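Local coordinates for protein UDP-N-Acetylglucosamine 2-Epimerase (Thermus thermophilus, PDB 1V4V) that probably interconverts UDP-N-acetylglucosamine and its 2-epimer, UDP-N-acetylmannosamine, as a homodimeric member of the UDP-N-acetylglucosamine 2-epimerase family, at residues Gln82-Leu87 and Phe112-Pro117. Sequence-based numbering, arbitrary orientation.
Sequences QAARAL and FLEGIP
Glu114 sets CG beside its backbone N and then folds back about CB-CG (chi2 -58°), laying its carboxylate against Ala84, while Ile116 holds CG1 beside its backbone N, anti to the carbonyl carbon, and an extended chi2 of 166° carries CD1 on to Leu87. The two pairs join helix 72-89 to the turn that follows helix 102-113 in a Rossmann-like domain of the GT-B fold, where the chain turns through a Schellman motif into strand 118-121. Gly115 makes that turn with positive phi, its N hydrogen-bonded to Phe112 O. Ala84 CB lies 3.4 Å from Glu114 OE1 and 3.8 Å from Glu114 CG; CG also packs beside the backbone carbonyl of Ala84, with no direct polar bond between the two segments. With an alanine at Glu114, the Ala84 methyl is likely to lose this cover, and the packing on Pro73 of the second subunit, which touches both Ala84 and Glu114, would be thinned. Deeper in, Leu87 and Ile116 both rest on Val95 of strand 94-98, tying the helix and the turn to the parallel sheet. The apolar contact between them is made by Ile116 CD1, which stops 3.8 Å from Leu87 CB.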
ATOM      1  N   GLN A  82     -12.941 -13.273   3.102  1.00 26.25           N
ATOM      2  CA  GLN A  82     -13.648 -13.395   4.365  1.00 26.75           C
ATOM      3  C   GLN A  82     -13.530 -12.134   5.212  1.00 26.65           C
ATOM      4  O   GLN A  82     -14.404 -11.855   6.023  1.00 24.11           O
ATOM      5  CB  GLN A  82     -13.153 -14.616   5.144  1.00 27.90           C
ATOM      6  CG  GLN A  82     -11.714 -14.555   5.600  1.00 26.98           C
ATOM      7  CD  GLN A  82     -11.349 -15.751   6.455  1.00 29.39           C
ATOM      8  OE1 GLN A  82     -12.085 -16.117   7.377  1.00 28.26           O
ATOM      9  NE2 GLN A  82     -10.212 -16.366   6.158  1.00 26.52           N
ATOM     10  N   ALA A  83     -12.451 -11.373   5.028  1.00 25.68           N
ATOM     11  CA  ALA A  83     -12.282 -10.131   5.784  1.00 24.94           C
ATOM     12  C   ALA A  83     -13.270  -9.093   5.257  1.00 24.68           C
ATOM     13  O   ALA A  83     -13.912  -8.380   6.031  1.00 24.29           O
ATOM     14  CB  ALA A  83     -10.852  -9.604   5.647  1.00 24.34           C
ATOM     15  N   ALA A  84     -13.388  -9.007   3.934  1.00 25.25           N
ATOM     16  CA  ALA A  84     -14.309  -8.059   3.314  1.00 25.44           C
ATOM     17  C   ALA A  84     -15.740  -8.347   3.762  1.00 25.70           C
ATOM     18  O   ALA A  84     -16.495  -7.430   4.083  1.00 25.90           O
ATOM     19  CB  ALA A  84     -14.221  -8.159   1.793  1.00 26.10           C
ATOM     20  N   ARG A  85     -16.102  -9.627   3.767  1.00 26.61           N
ATOM     21  CA  ARG A  85     -17.445 -10.038   4.168  1.00 28.42           C
ATOM     22  C   ARG A  85     -17.703  -9.748   5.640  1.00 28.45           C
ATOM     23  O   ARG A  85     -18.779  -9.272   6.009  1.00 28.19           O
ATOM     24  CB  ARG A  85     -17.656 -11.531   3.890  1.00 30.17           C
ATOM     25  CG  ARG A  85     -19.058 -12.025   4.253  1.00 35.49           C
ATOM     26  CD  ARG A  85     -19.374 -13.395   3.664  1.00 38.65           C
ATOM     27  NE  ARG A  85     -18.383 -14.405   4.018  1.00 41.81           N
ATOM     28  CZ  ARG A  85     -17.341 -14.733   3.256  1.00 42.97           C
ATOM     29  NH1 ARG A  85     -17.150 -14.133   2.090  1.00 44.29           N
ATOM     30  NH2 ARG A  85     -16.489 -15.659   3.663  1.00 42.83           N
ATOM     31  N   ALA A  86     -16.714 -10.033   6.483  1.00 27.02           N
ATOM     32  CA  ALA A  86     -16.849  -9.794   7.916  1.00 26.29           C
ATOM     33  C   ALA A  86     -17.041  -8.311   8.222  1.00 26.74           C
ATOM     34  O   ALA A  86     -17.876  -7.948   9.051  1.00 27.68           O
ATOM     35  CB  ALA A  86     -15.619 -10.334   8.666  1.00 25.27           C
ATOM     36  N   LEU A  87     -16.278  -7.447   7.559  1.00 24.67           N
ATOM     37  CA  LEU A  87     -16.390  -6.018   7.816  1.00 26.10           C
ATOM     38  C   LEU A  87     -17.732  -5.462   7.351  1.00 28.67           C
ATOM     39  O   LEU A  87     -18.295  -4.565   7.980  1.00 30.09           O
ATOM     40  CB  LEU A  87     -15.244  -5.260   7.135  1.00 25.20           C
ATOM     41  CG  LEU A  87     -13.852  -5.635   7.664  1.00 26.99           C
ATOM     42  CD1 LEU A  87     -12.785  -4.895   6.870  1.00 25.34           C
ATOM     43  CD2 LEU A  87     -13.755  -5.288   9.158  1.00 23.55           C
ATOM     44  N   PHE A 112     -10.901  -1.226   2.212  1.00 24.05           N
ATOM     45  CA  PHE A 112     -10.889  -0.256   1.125  1.00 24.99           C
ATOM     46  C   PHE A 112     -11.809  -0.697  -0.021  1.00 22.66           C
ATOM     47  O   PHE A 112     -12.568   0.108  -0.559  1.00 23.67           O
ATOM     48  CB  PHE A 112      -9.469  -0.070   0.582  1.00 24.43           C
ATOM     49  CG  PHE A 112      -9.389   0.922  -0.540  1.00 25.81           C
ATOM     50  CD1 PHE A 112      -9.397   2.288  -0.277  1.00 25.91           C
ATOM     51  CD2 PHE A 112      -9.372   0.493  -1.862  1.00 26.06           C
ATOM     52  CE1 PHE A 112      -9.395   3.214  -1.319  1.00 28.75           C
ATOM     53  CE2 PHE A 112      -9.371   1.413  -2.909  1.00 25.99           C
ATOM     54  CZ  PHE A 112      -9.383   2.775  -2.632  1.00 26.35           C
ATOM     55  N   LEU A 113     -11.736  -1.971  -0.393  1.00 23.31           N
ATOM     56  CA  LEU A 113     -12.563  -2.487  -1.484  1.00 24.30           C
ATOM     57  C   LEU A 113     -14.056  -2.442  -1.163  1.00 26.60           C
ATOM     58  O   LEU A 113     -14.892  -2.397  -2.068  1.00 25.32           O
ATOM     59  CB  LEU A 113     -12.143  -3.917  -1.842  1.00 23.86           C
ATOM     60  CG  LEU A 113     -10.758  -4.040  -2.500  1.00 26.01           C
ATOM     61  CD1 LEU A 113     -10.440  -5.500  -2.744  1.00 25.49           C
ATOM     62  CD2 LEU A 113     -10.730  -3.258  -3.813  1.00 27.48           C
ATOM     63  N   GLU A 114     -14.385  -2.455   0.125  1.00 25.02           N
ATOM     64  CA  GLU A 114     -15.777  -2.406   0.559  1.00 26.49           C
ATOM     65  C   GLU A 114     -16.198  -0.964   0.821  1.00 27.26           C
ATOM     66  O   GLU A 114     -17.319  -0.701   1.259  1.00 26.94           O
ATOM     67  CB  GLU A 114     -15.966  -3.252   1.822  1.00 27.27           C
ATOM     68  CG  GLU A 114     -15.770  -4.741   1.582  1.00 29.39           C
ATOM     69  CD  GLU A 114     -16.714  -5.290   0.521  1.00 33.18           C
ATOM     70  OE1 GLU A 114     -16.369  -6.306  -0.118  1.00 35.76           O
ATOM     71  OE2 GLU A 114     -17.807  -4.712   0.327  1.00 35.81           O
ATOM     72  N   GLY A 115     -15.287  -0.034   0.551  1.00 26.32           N
ATOM     73  CA  GLY A 115     -15.567   1.379   0.740  1.00 27.99           C
ATOM     74  C   GLY A 115     -15.565   1.857   2.182  1.00 29.31           C
ATOM     75  O   GLY A 115     -16.203   2.859   2.500  1.00 29.93           O
ATOM     76  N   ILE A 116     -14.854   1.152   3.055  1.00 28.38           N
ATOM     77  CA  ILE A 116     -14.795   1.523   4.468  1.00 26.66           C
ATOM     78  C   ILE A 116     -13.463   2.208   4.780  1.00 27.63           C
ATOM     79  O   ILE A 116     -12.394   1.661   4.497  1.00 26.13           O
ATOM     80  CB  ILE A 116     -14.930   0.276   5.369  1.00 26.93           C
ATOM     81  CG1 ILE A 116     -16.177  -0.522   4.970  1.00 25.48           C
ATOM     82  CG2 ILE A 116     -15.014   0.701   6.844  1.00 26.08           C
ATOM     83  CD1 ILE A 116     -16.229  -1.917   5.541  1.00 26.87           C
ATOM     84  N   PRO A 117     -13.511   3.422   5.356  1.00 27.48           N
ATOM     85  CA  PRO A 117     -12.291   4.164   5.698  1.00 25.06           C
ATOM     86  C   PRO A 117     -11.430   3.339   6.641  1.00 23.57           C
ATOM     87  O   PRO A 117     -11.953   2.627   7.495  1.00 21.83           O
ATOM     88  CB  PRO A 117     -12.817   5.424   6.386  1.00 26.02           C
ATOM     89  CG  PRO A 117     -14.194   5.579   5.836  1.00 27.60           C
ATOM     90  CD  PRO A 117     -14.714   4.172   5.762  1.00 26.74           C
TER